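Local atomic coordinates of 1-deoxy-D-xylulose 5-phosphate reductoisomerase (Moraxella catarrhalis, PDB entry 4ZQG), a protein that catalyses the NAD(P)H-dependent conversion of 1-deoxy-D-xylulose 5-phosphate to 2-C-methyl-D-erythritol 4-phosphate, probably the first committed step of the MEP pathway, and binds fosmidomycin. Residues N172-L185 with C240-V252. Sequence-based numbering, arbitrary orientation.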
ATOM      1  N   ASN A 172      -7.670 -17.314   2.134  1.00 64.67           N
ATOM      2  CA  ASN A 172      -6.269 -17.129   2.539  1.00 64.24           C
ATOM      3  C   ASN A 172      -5.268 -18.176   2.013  1.00 66.94           C
ATOM      4  O   ASN A 172      -4.070 -17.933   2.038  1.00 68.48           O
ATOM      5  CB  ASN A 172      -6.133 -16.931   4.061  1.00 62.99           C
ATOM      6  CG  ASN A 172      -6.494 -18.164   4.878  1.00 63.44           C
ATOM      7  OD1 ASN A 172      -7.086 -19.123   4.385  1.00 64.21           O
ATOM      8  ND2 ASN A 172      -6.131 -18.132   6.155  1.00 62.92           N
ATOM      9  N   THR A 173      -5.761 -19.322   1.537  1.00 67.72           N
ATOM     10  CA  THR A 173      -4.896 -20.387   1.037  1.00 68.40           C
ATOM     11  C   THR A 173      -4.373 -20.077  -0.352  1.00 65.98           C
ATOM     12  O   THR A 173      -3.337 -20.602  -0.738  1.00 65.91           O
ATOM     13  CB  THR A 173      -5.622 -21.743   0.972  1.00 69.13           C
ATOM     14  OG1 THR A 173      -6.772 -21.607   0.143  1.00 72.48           O
ATOM     15  CG2 THR A 173      -6.035 -22.183   2.347  1.00 68.37           C
ATOM     16  N   ALA A 174      -5.102 -19.227  -1.078  1.00 63.77           N
ATOM     17  CA  ALA A 174      -4.682 -18.696  -2.365  1.00 61.72           C
ATOM     18  C   ALA A 174      -3.301 -18.050  -2.326  1.00 61.80           C
ATOM     19  O   ALA A 174      -2.650 -17.942  -3.372  1.00 65.96           O
ATOM     20  CB  ALA A 174      -5.692 -17.685  -2.882  1.00 61.21           C
ATOM     21  N   ILE A 175      -2.845 -17.622  -1.150  1.00 59.56           N
ATOM     22  CA  ILE A 175      -1.512 -17.038  -0.994  1.00 58.11           C
ATOM     23  C   ILE A 175      -0.349 -17.978  -1.289  1.00 60.71           C
ATOM     24  O   ILE A 175       0.802 -17.546  -1.313  1.00 61.77           O
ATOM     25  CB  ILE A 175      -1.309 -16.519   0.434  1.00 56.82           C
ATOM     26  CG1 ILE A 175      -0.218 -15.467   0.483  1.00 56.30           C
ATOM     27  CG2 ILE A 175      -0.979 -17.653   1.400  1.00 56.74           C
ATOM     28  CD1 ILE A 175      -0.141 -14.705   1.773  1.00 55.00           C
ATOM     29  N   HIS A 176      -0.598 -19.267  -1.460  1.00 63.56           N
ATOM     30  CA  HIS A 176       0.509 -20.175  -1.783  1.00 65.31           C
ATOM     31  C   HIS A 176       0.636 -20.370  -3.269  1.00 64.24           C
ATOM     32  O   HIS A 176       1.573 -20.983  -3.699  1.00 66.24           O
ATOM     33  CB  HIS A 176       0.349 -21.524  -1.087  1.00 66.10           C
ATOM     34  CG  HIS A 176       0.227 -21.408   0.401  1.00 66.29           C
ATOM     35  ND1 HIS A 176       1.316 -21.183   1.212  1.00 66.13           N
ATOM     36  CD2 HIS A 176      -0.850 -21.479   1.222  1.00 64.27           C
ATOM     37  CE1 HIS A 176       0.922 -21.136   2.470  1.00 63.54           C
ATOM     38  NE2 HIS A 176      -0.389 -21.312   2.503  1.00 63.85           N
ATOM     39  N   HIS A 177      -0.310 -19.862  -4.032  1.00 64.60           N
ATOM     40  CA  HIS A 177      -0.228 -19.861  -5.479  1.00 67.53           C
ATOM     41  C   HIS A 177       0.796 -18.760  -5.821  1.00 65.35           C
ATOM     42  O   HIS A 177       0.634 -17.603  -5.423  1.00 65.02           O
ATOM     43  CB  HIS A 177      -1.607 -19.578  -6.062  1.00 71.12           C
ATOM     44  CG  HIS A 177      -1.763 -19.928  -7.505  1.00 81.60           C
ATOM     45  ND1 HIS A 177      -0.698 -20.081  -8.381  1.00 87.79           N
ATOM     46  CD2 HIS A 177      -2.882 -20.107  -8.248  1.00 87.53           C
ATOM     47  CE1 HIS A 177      -1.154 -20.364  -9.590  1.00 88.22           C
ATOM     48  NE2 HIS A 177      -2.475 -20.372  -9.540  1.00 90.18           N
ATOM     49  N   THR A 178       1.886 -19.135  -6.491  1.00 63.96           N
ATOM     50  CA  THR A 178       3.052 -18.264  -6.604  1.00 62.87           C
ATOM     51  C   THR A 178       2.836 -17.129  -7.609  1.00 62.83           C
ATOM     52  O   THR A 178       3.579 -16.157  -7.592  1.00 64.39           O
ATOM     53  CB  THR A 178       4.346 -19.065  -6.932  1.00 63.64           C
ATOM     54  OG1 THR A 178       4.245 -19.643  -8.221  1.00 63.44           O
ATOM     55  CG2 THR A 178       4.600 -20.196  -5.921  1.00 63.59           C
ATOM     56  N   SER A 179       1.837 -17.264  -8.482  1.00 62.34           N
ATOM     57  CA  SER A 179       1.304 -16.169  -9.300  1.00 62.10           C
ATOM     58  C   SER A 179       1.105 -14.851  -8.590  1.00 60.87           C
ATOM     59  O   SER A 179       1.363 -13.805  -9.173  1.00 61.65           O
ATOM     60  CB  SER A 179      -0.069 -16.542  -9.818  1.00 63.85           C
ATOM     61  OG  SER A 179       0.083 -17.279 -10.987  1.00 69.42           O
ATOM     62  N   TYR A 180       0.576 -14.899  -7.376  1.00 58.36           N
ATOM     63  CA  TYR A 180       0.283 -13.691  -6.643  1.00 58.65           C
ATOM     64  C   TYR A 180       1.541 -13.039  -6.155  1.00 57.67           C
ATOM     65  O   TYR A 180       1.520 -11.874  -5.788  1.00 59.70           O
ATOM     66  CB  TYR A 180      -0.646 -13.971  -5.449  1.00 59.67           C
ATOM     67  CG  TYR A 180      -2.007 -14.413  -5.914  1.00 60.72           C
ATOM     68  CD1 TYR A 180      -2.863 -13.507  -6.506  1.00 60.49           C
ATOM     69  CD2 TYR A 180      -2.408 -15.743  -5.806  1.00 61.99           C
ATOM     70  CE1 TYR A 180      -4.088 -13.896  -6.991  1.00 63.07           C
ATOM     71  CE2 TYR A 180      -3.636 -16.152  -6.292  1.00 64.26           C
ATOM     72  CZ  TYR A 180      -4.472 -15.213  -6.881  1.00 65.48           C
ATOM     73  OH  TYR A 180      -5.703 -15.562  -7.361  1.00 68.99           O
ATOM     74  N   GLY A 181       2.621 -13.800  -6.094  1.00 55.78           N
ATOM     75  CA  GLY A 181       3.910 -13.237  -5.839  1.00 54.31           C
ATOM     76  C   GLY A 181       4.144 -12.682  -4.463  1.00 53.38           C
ATOM     77  O   GLY A 181       5.001 -11.808  -4.320  1.00 53.42           O
ATOM     78  N   ILE A 182       3.468 -13.202  -3.434  1.00 52.59           N
ATOM     79  CA  ILE A 182       3.740 -12.720  -2.065  1.00 52.53           C
ATOM     80  C   ILE A 182       5.054 -13.300  -1.583  1.00 53.16           C
ATOM     81  O   ILE A 182       5.230 -14.508  -1.640  1.00 53.63           O
ATOM     82  CB  ILE A 182       2.704 -13.145  -0.994  1.00 52.78           C
ATOM     83  CG1 ILE A 182       1.240 -12.965  -1.440  1.00 52.83           C
ATOM     84  CG2 ILE A 182       2.939 -12.356   0.265  1.00 52.67           C
ATOM     85  CD1 ILE A 182       0.974 -11.738  -2.234  1.00 53.22           C
ATOM     86  N   LYS A 183       5.961 -12.460  -1.095  1.00 53.17           N
ATOM     87  CA  LYS A 183       7.246 -12.942  -0.648  1.00 54.56           C
ATOM     88  C   LYS A 183       7.226 -13.105   0.801  1.00 54.60           C
ATOM     89  O   LYS A 183       7.491 -14.195   1.306  1.00 56.15           O
ATOM     90  CB  LYS A 183       8.389 -11.987  -1.013  1.00 57.02           C
ATOM     91  CG  LYS A 183       9.741 -12.690  -1.107  1.00 58.81           C
ATOM     92  CD  LYS A 183      10.874 -11.718  -1.071  1.00 60.50           C
ATOM     93  CE  LYS A 183      12.177 -12.404  -1.433  1.00 63.05           C
ATOM     94  NZ  LYS A 183      13.229 -11.359  -1.521  1.00 64.95           N
ATOM     95  N   LYS A 184       6.908 -12.019   1.497  1.00 55.06           N
ATOM     96  CA  LYS A 184       6.827 -12.058   2.940  1.00 54.99           C
ATOM     97  C   LYS A 184       6.016 -10.907   3.497  1.00 54.08           C
ATOM     98  O   LYS A 184       5.714  -9.960   2.775  1.00 53.12           O
ATOM     99  CB  LYS A 184       8.231 -12.079   3.514  1.00 57.02           C
ATOM    100  CG  LYS A 184       9.070 -10.850   3.276  1.00 59.52           C
ATOM    101  CD  LYS A 184      10.287 -10.892   4.203  1.00 63.06           C
ATOM    102  CE  LYS A 184      11.368 -11.858   3.680  1.00 65.56           C
ATOM    103  NZ  LYS A 184      12.455 -11.064   3.071  1.00 66.03           N
ATOM    104  N   LEU A 185       5.638 -11.006   4.779  1.00 53.66           N
ATOM    105  CA  LEU A 185       4.830  -9.959   5.443  1.00 51.93           C
ATOM    106  C   LEU A 185       5.712  -9.247   6.433  1.00 51.43           C
ATOM    107  O   LEU A 185       6.529  -9.878   7.071  1.00 52.53           O
ATOM    108  CB  LEU A 185       3.634 -10.565   6.154  1.00 51.02           C
ATOM    109  CG  LEU A 185       2.736 -11.481   5.327  1.00 51.27           C
ATOM    110  CD1 LEU A 185       1.556 -11.950   6.146  1.00 51.21           C
ATOM    111  CD2 LEU A 185       2.231 -10.785   4.078  1.00 51.24           C
ATOM    112  N   CYS A 240       0.269 -15.643  11.171  1.00 51.49           N
ATOM    113  CA  CYS A 240       0.388 -16.990  10.651  1.00 53.37           C
ATOM    114  C   CYS A 240      -0.966 -17.624  10.398  1.00 53.35           C
ATOM    115  O   CYS A 240      -1.195 -18.129   9.316  1.00 54.76           O
ATOM    116  CB  CYS A 240       1.231 -17.883  11.570  1.00 55.56           C
ATOM    117  SG  CYS A 240       2.976 -17.422  11.817  1.00 57.59           S
ATOM    118  N   HIS A 241      -1.878 -17.599  11.363  1.00 53.62           N
ATOM    119  CA  HIS A 241      -3.202 -18.177  11.130  1.00 53.59           C
ATOM    120  C   HIS A 241      -4.016 -17.388  10.155  1.00 53.09           C
ATOM    121  O   HIS A 241      -4.725 -17.960   9.341  1.00 54.47           O
ATOM    122  CB  HIS A 241      -4.005 -18.310  12.418  1.00 55.05           C
ATOM    123  CG  HIS A 241      -3.373 -19.204  13.413  1.00 56.52           C
ATOM    124  ND1 HIS A 241      -3.394 -20.578  13.288  1.00 58.19           N
ATOM    125  CD2 HIS A 241      -2.650 -18.926  14.522  1.00 56.99           C
ATOM    126  CE1 HIS A 241      -2.699 -21.106  14.279  1.00 59.13           C
ATOM    127  NE2 HIS A 241      -2.245 -20.125  15.047  1.00 58.48           N
ATOM    128  N   LEU A 242      -3.979 -16.067  10.245  1.00 52.59           N
ATOM    129  CA  LEU A 242      -4.879 -15.291   9.409  1.00 52.90           C
ATOM    130  C   LEU A 242      -4.536 -15.454   7.954  1.00 55.05           C
ATOM    131  O   LEU A 242      -5.412 -15.581   7.095  1.00 56.74           O
ATOM    132  CB  LEU A 242      -4.809 -13.810   9.766  1.00 52.82           C
ATOM    133  CG  LEU A 242      -5.705 -13.278  10.888  1.00 51.82           C
ATOM    134  CD1 LEU A 242      -5.376 -11.807  11.071  1.00 51.47           C
ATOM    135  CD2 LEU A 242      -7.155 -13.515  10.544  1.00 51.07           C
ATOM    136  N   PHE A 243      -3.239 -15.414   7.675  1.00 55.05           N
ATOM    137  CA  PHE A 243      -2.780 -15.367   6.308  1.00 55.52           C
ATOM    138  C   PHE A 243      -2.172 -16.685   5.839  1.00 55.96           C
ATOM    139  O   PHE A 243      -1.664 -16.778   4.736  1.00 57.11           O
ATOM    140  CB  PHE A 243      -1.799 -14.231   6.191  1.00 54.81           C
ATOM    141  CG  PHE A 243      -2.367 -12.934   6.633  1.00 53.11           C
ATOM    142  CD1 PHE A 243      -1.806 -12.232   7.674  1.00 52.51           C
ATOM    143  CD2 PHE A 243      -3.474 -12.423   6.004  1.00 53.03           C
ATOM    144  CE1 PHE A 243      -2.344 -11.033   8.083  1.00 51.39           C
ATOM    145  CE2 PHE A 243      -3.982 -11.220   6.379  1.00 51.83           C
ATOM    146  CZ  PHE A 243      -3.425 -10.538   7.438  1.00 51.17           C
ATOM    147  N   ASP A 244      -2.298 -17.701   6.678  1.00 55.74           N
ATOM    148  CA  ASP A 244      -1.974 -19.062   6.347  1.00 55.47           C
ATOM    149  C   ASP A 244      -0.506 -19.266   5.952  1.00 55.59           C
ATOM    150  O   ASP A 244      -0.222 -19.969   4.995  1.00 53.91           O
ATOM    151  CB  ASP A 244      -2.897 -19.571   5.266  1.00 55.77           C
ATOM    152  CG  ASP A 244      -2.890 -21.041   5.195  1.00 57.64           C
ATOM    153  OD1 ASP A 244      -2.710 -21.582   4.085  1.00 61.97           O
ATOM    154  OD2 ASP A 244      -2.966 -21.678   6.271  1.00 58.03           O
ATOM    155  N   LEU A 245       0.392 -18.675   6.747  1.00 55.01           N
ATOM    156  CA  LEU A 245       1.826 -18.747   6.558  1.00 54.70           C
ATOM    157  C   LEU A 245       2.519 -19.274   7.809  1.00 55.97           C
ATOM    158  O   LEU A 245       1.881 -19.429   8.860  1.00 59.44           O
ATOM    159  CB  LEU A 245       2.341 -17.342   6.303  1.00 53.76           C
ATOM    160  CG  LEU A 245       1.792 -16.612   5.085  1.00 53.85           C
ATOM    161  CD1 LEU A 245       2.336 -15.204   5.073  1.00 53.26           C
ATOM    162  CD2 LEU A 245       2.180 -17.304   3.778  1.00 54.96           C
ATOM    163  N   LYS A 246       3.831 -19.494   7.723  1.00 55.99           N
ATOM    164  CA  LYS A 246       4.667 -19.862   8.871  1.00 56.37           C
ATOM    165  C   LYS A 246       5.528 -18.690   9.256  1.00 54.30           C
ATOM    166  O   LYS A 246       5.647 -17.759   8.510  1.00 54.36           O
ATOM    167  CB  LYS A 246       5.559 -21.055   8.557  1.00 59.44           C
ATOM    168  CG  LYS A 246       4.830 -22.242   7.974  1.00 62.10           C
ATOM    169  CD  LYS A 246       4.051 -22.962   9.029  1.00 64.46           C
ATOM    170  CE  LYS A 246       3.354 -24.159   8.437  1.00 67.63           C
ATOM    171  NZ  LYS A 246       2.706 -24.853   9.575  1.00 73.45           N
ATOM    172  N   GLU A 247       6.107 -18.713  10.440  1.00 54.28           N
ATOM    173  CA  GLU A 247       6.757 -17.522  10.973  1.00 54.63           C
ATOM    174  C   GLU A 247       7.940 -17.023  10.154  1.00 54.55           C
ATOM    175  O   GLU A 247       8.230 -15.846  10.185  1.00 53.57           O
ATOM    176  CB  GLU A 247       7.179 -17.691  12.445  1.00 55.21           C
ATOM    177  CG  GLU A 247       8.083 -18.879  12.762  1.00 57.01           C
ATOM    178  CD  GLU A 247       9.478 -18.783  12.139  1.00 58.17           C
ATOM    179  OE1 GLU A 247      10.028 -17.668  12.137  1.00 58.11           O
ATOM    180  OE2 GLU A 247      10.036 -19.821  11.681  1.00 60.02           O
ATOM    181  N   HIS A 248       8.642 -17.904   9.459  1.00 55.78           N
ATOM    182  CA  HIS A 248       9.815 -17.475   8.666  1.00 57.01           C
ATOM    183  C   HIS A 248       9.389 -16.452   7.611  1.00 56.64           C
ATOM    184  O   HIS A 248      10.100 -15.493   7.368  1.00 57.78           O
ATOM    185  CB  HIS A 248      10.583 -18.665   8.044  1.00 57.20           C
ATOM    186  CG  HIS A 248       9.786 -19.448   7.071  1.00 56.72           C
ATOM    187  ND1 HIS A 248       9.813 -19.199   5.722  1.00 57.33           N
ATOM    188  CD2 HIS A 248       8.886 -20.437   7.249  1.00 57.79           C
ATOM    189  CE1 HIS A 248       8.973 -20.006   5.102  1.00 57.82           C
ATOM    190  NE2 HIS A 248       8.395 -20.768   6.010  1.00 58.89           N
ATOM    191  N   GLN A 249       8.196 -16.628   7.055  1.00 56.30           N
ATOM    192  CA  GLN A 249       7.597 -15.660   6.146  1.00 56.80           C
ATOM    193  C   GLN A 249       7.091 -14.317   6.726  1.00 56.38           C
ATOM    194  O   GLN A 249       6.598 -13.470   5.963  1.00 57.01           O
ATOM    195  CB  GLN A 249       6.469 -16.348   5.393  1.00 58.26           C
ATOM    196  CG  GLN A 249       6.998 -17.180   4.243  1.00 62.48           C
ATOM    197  CD  GLN A 249       5.940 -18.095   3.681  1.00 65.21           C
ATOM    198  OE1 GLN A 249       5.343 -18.920   4.440  1.00 69.97           O
ATOM    199  NE2 GLN A 249       5.684 -17.982   2.359  1.00 63.15           N
ATOM    200  N   ILE A 250       7.181 -14.106   8.037  1.00 55.16           N
ATOM    201  CA  ILE A 250       6.704 -12.869   8.626  1.00 53.56           C
ATOM    202  C   ILE A 250       7.790 -12.263   9.457  1.00 52.36           C
ATOM    203  O   ILE A 250       8.199 -12.844  10.418  1.00 53.38           O
ATOM    204  CB  ILE A 250       5.505 -13.139   9.534  1.00 55.29           C
ATOM    205  CG1 ILE A 250       4.360 -13.750   8.731  1.00 55.58           C
ATOM    206  CG2 ILE A 250       5.034 -11.856  10.188  1.00 55.62           C
ATOM    207  CD1 ILE A 250       3.265 -14.274   9.608  1.00 55.54           C
ATOM    208  N   GLN A 251       8.244 -11.078   9.089  0.50 51.85           N
ATOM    209  CA  GLN A 251       9.345 -10.429   9.784  0.50 51.79           C
ATOM    210  C   GLN A 251       8.850  -9.166  10.459  0.50 51.16           C
ATOM    211  O   GLN A 251       7.755  -8.709  10.176  0.50 50.10           O
ATOM    212  CB  GLN A 251      10.480 -10.124   8.807  0.50 51.61           C
ATOM    213  CG  GLN A 251      11.070 -11.390   8.183  0.50 52.10           C
ATOM    214  CD  GLN A 251      11.447 -12.461   9.196  0.50 52.07           C
ATOM    215  OE1 GLN A 251      12.264 -12.225  10.082  0.50 52.54           O
ATOM    216  NE2 GLN A 251      10.867 -13.653   9.049  0.50 51.39           N
ATOM    217  N   VAL A 252       9.667  -8.612  11.347  1.00 51.89           N
ATOM    218  CA  VAL A 252       9.265  -7.498  12.164  1.00 51.52           C
ATOM    219  C   VAL A 252      10.264  -6.413  12.040  1.00 52.38           C
ATOM    220  O   VAL A 252      11.469  -6.666  12.150  1.00 55.66           O
ATOM    221  CB  VAL A 252       9.217  -7.921  13.648  1.00 51.71           C
ATOM    222  CG1 VAL A 252       9.124  -6.716  14.593  1.00 51.46           C
ATOM    223  CG2 VAL A 252       8.086  -8.900  13.859  1.00 50.35           C
TER
HETATM  224  O   HOH W   1       3.404 -19.214   0.238  1.00 64.04           O
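Leu185 and Leu245 meet branch to branch, CD1 to CD1 at 3.5 Å, at the tight centre of the contact, and the same Leu185 methyl lies 3.7 Å from CD1 of Phe243. Leu245 splits its two methyls: while CD1 takes Leu185, CD2 packs against CG2 and CD1 of Ile175. Helix 155-162 covers this core through Ile160, which touches both Leu185 and Phe243. Beside it, strands 182-189 and 250-254 pair in parallel at one edge, within this chain, of a mixed four-stranded sheet. Leu185 N donates to Gln249 O (2.9 Å) and Leu185 O accepts from Gln251 N (2.9 Å), so both bonds go to residues flanking Ile250, as in parallel pairing.

The outer side is polar and looser. With CG anti to the carbonyl carbon (chi1 -56°), the His176 ring swings over to Asp244 and its NE2 bonds OD1 at 2.8 Å, in the ring plane but from above the nearly perpendicular carboxylate. Ile175 CG2 covers one ring face, and a water at ND1 reaches Gln249 NE2 only weakly. Asn172 ND2 bonds Leu242 O (2.8 Å) from above the carbonyl plane, while Lys144 holds its OD1. At Asp244, with positive phi, the chain leaves helix 230-243 toward strand 250-254; the contact joins this connection to the loop before strand 182-189, and the Asp244 carboxylate would probably favour a protonated His176.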